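Local atomic coordinates of lipoxygenase (PDB entry 5EK8), a protein that probably inserts molecular oxygen into fatty-acid substrates as a lipoxygenase, using a non-heme iron held in its helical domain. Residues G242-D247 / L584-L589. Residues are numbered along the deposited sequence; the frame is centred on the assembly and turned at random.
Sequences GYTRSD and LAYNSL
Arg245 and Tyr586 carry most of this contact by van der Waals packing. Tyr586 CB sits over one face of the Arg245 guanidinium, 3.4 Å from NH2, while the guanidinium and ring planes are turned 40° apart, too steep for a parallel stack. Arg245 CD meets the edge of the phenol, and NE lies 3.3 Å from Tyr586 CD1. An aromatic residue suits this place because CG, anti to its own backbone N (chi1 173°), carries a long flat ring across to the other loop, where CE1 comes 3.2 Å from Thr244 O. The methyl of Ala585 lies obliquely against NH1.

Polar bonds fix the arginine. Within its own loop NE donates to Thr244 OG1 at 3.0 Å, and beyond the segments NH1 and NH2 form salt bridges with Glu599 and Glu583. With an alanine in place of Arg245, both glutamates would probably lose their shared cationic partner, and Tyr586 CB its flat cover.

Ser246 N bonds to Tyr243 O, closing the turn at the N-cap of helix 247-256. The arrangement is a loop-to-loop junction on the periphery of the lipoxygenase helical domain, tying the loop between helices 232-239 and 247-256 to that following helix 577-581.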
loop_
_atom_site.group_PDB
_atom_site.type_symbol
_atom_site.label_atom_id
_atom_site.label_comp_id
_atom_site.label_asym_id
_atom_site.label_seq_id
_atom_site.Cartn_x
_atom_site.Cartn_y
_atom_site.Cartn_z
ATOM N N GLY A 242 5.682 25.653 22.514
ATOM C CA GLY A 242 6.998 25.228 22.073
ATOM C C GLY A 242 7.413 23.823 22.465
ATOM O O GLY A 242 8.592 23.476 22.352
ATOM N N TYR A 243 6.465 23.009 22.923
ATOM C CA TYR A 243 6.805 21.657 23.354
ATOM C C TYR A 243 7.311 20.812 22.184
ATOM O O TYR A 243 8.293 20.080 22.316
ATOM C CB TYR A 243 5.611 20.956 24.023
ATOM C CG TYR A 243 5.882 19.483 24.245
ATOM C CD1 TYR A 243 7.008 19.072 24.948
ATOM C CD2 TYR A 243 5.040 18.504 23.727
ATOM C CE1 TYR A 243 7.293 17.731 25.136
ATOM C CE2 TYR A 243 5.312 17.153 23.916
ATOM C CZ TYR A 243 6.444 16.771 24.623
ATOM O OH TYR A 243 6.740 15.436 24.820
ATOM N N THR A 244 6.651 20.916 21.035
ATOM C CA THR A 244 7.004 20.065 19.905
ATOM C C THR A 244 8.329 20.453 19.255
ATOM O O THR A 244 8.869 19.688 18.461
ATOM C CB THR A 244 5.903 20.058 18.818
ATOM O OG1 THR A 244 5.758 21.366 18.248
ATOM C CG2 THR A 244 4.581 19.594 19.406
ATOM N N ARG A 245 8.859 21.627 19.592
ATOM C CA ARG A 245 10.165 22.032 19.069
ATOM C C ARG A 245 11.310 21.596 19.999
ATOM O O ARG A 245 12.484 21.780 19.677
ATOM C CB ARG A 245 10.227 23.548 18.851
ATOM C CG ARG A 245 9.027 24.152 18.139
ATOM C CD ARG A 245 8.814 23.609 16.739
ATOM N NE ARG A 245 7.433 23.155 16.559
ATOM C CZ ARG A 245 6.491 23.807 15.877
ATOM N NH1 ARG A 245 6.764 24.957 15.284
ATOM N NH2 ARG A 245 5.270 23.300 15.781
ATOM N N SER A 246 10.963 20.999 21.139
ATOM C CA SER A 246 11.955 20.596 22.140
ATOM C C SER A 246 12.734 19.340 21.745
ATOM O O SER A 246 12.338 18.616 20.837
ATOM C CB SER A 246 11.275 20.366 23.489
ATOM O OG SER A 246 10.397 19.258 23.426
ATOM N N ASP A 247 13.842 19.090 22.440
ATOM C CA ASP A 247 14.694 17.932 22.170
ATOM C C ASP A 247 14.017 16.607 22.515
ATOM O O ASP A 247 14.170 15.612 21.794
ATOM C CB ASP A 247 16.014 18.046 22.939
ATOM C CG ASP A 247 16.907 19.152 22.409
ATOM O OD1 ASP A 247 17.923 19.468 23.068
ATOM O OD2 ASP A 247 16.584 19.713 21.339
ATOM N N LEU A 584 2.809 23.285 8.979
ATOM C CA LEU A 584 3.831 23.751 8.044
ATOM C C LEU A 584 5.087 24.291 8.717
ATOM O O LEU A 584 6.205 24.043 8.255
ATOM C CB LEU A 584 3.239 24.829 7.136
ATOM C CG LEU A 584 2.009 24.389 6.341
ATOM C CD1 LEU A 584 1.125 25.579 5.990
ATOM C CD2 LEU A 584 2.440 23.651 5.084
ATOM N N ALA A 585 4.910 25.028 9.807
ATOM C CA ALA A 585 6.053 25.617 10.496
ATOM C C ALA A 585 6.975 24.542 11.075
ATOM O O ALA A 585 8.174 24.761 11.270
ATOM C CB ALA A 585 5.578 26.553 11.592
ATOM N N TYR A 586 6.399 23.377 11.344
ATOM C CA TYR A 586 7.094 22.311 12.051
ATOM C C TYR A 586 7.718 21.300 11.094
ATOM O O TYR A 586 8.759 20.704 11.390
ATOM C CB TYR A 586 6.120 21.615 13.001
ATOM C CG TYR A 586 6.666 20.383 13.677
ATOM C CD1 TYR A 586 7.587 20.481 14.711
ATOM C CD2 TYR A 586 6.250 19.116 13.290
ATOM C CE1 TYR A 586 8.087 19.348 15.334
ATOM C CE2 TYR A 586 6.737 17.980 13.909
ATOM C CZ TYR A 586 7.652 18.100 14.932
ATOM O OH TYR A 586 8.145 16.966 15.542
ATOM N N ASN A 587 7.085 21.119 9.942
ATOM C CA ASN A 587 7.541 20.114 9.000
ATOM C C ASN A 587 7.017 20.302 7.583
ATOM O O ASN A 587 5.959 20.886 7.369
ATOM C CB ASN A 587 7.150 18.727 9.501
ATOM C CG ASN A 587 8.242 17.704 9.272
ATOM O OD1 ASN A 587 9.170 17.944 8.502
ATOM N ND2 ASN A 587 8.140 16.557 9.941
ATOM N N SER A 588 7.788 19.812 6.618
ATOM C CA SER A 588 7.377 19.792 5.221
ATOM C C SER A 588 8.197 18.751 4.459
ATOM O O SER A 588 9.106 18.132 5.018
ATOM C CB SER A 588 7.531 21.173 4.586
ATOM O OG SER A 588 8.830 21.687 4.805
ATOM N N LEU A 589 7.873 18.550 3.187
ATOM C CA LEU A 589 8.588 17.567 2.383
ATOM C C LEU A 589 9.882 18.148 1.830
ATOM O O LEU A 589 10.705 17.421 1.270
ATOM C CB LEU A 589 7.701 17.058 1.246
ATOM C CG LEU A 589 6.501 16.220 1.696
ATOM C CD1 LEU A 589 5.553 15.948 0.534
ATOM C CD2 LEU A 589 6.971 14.916 2.309
#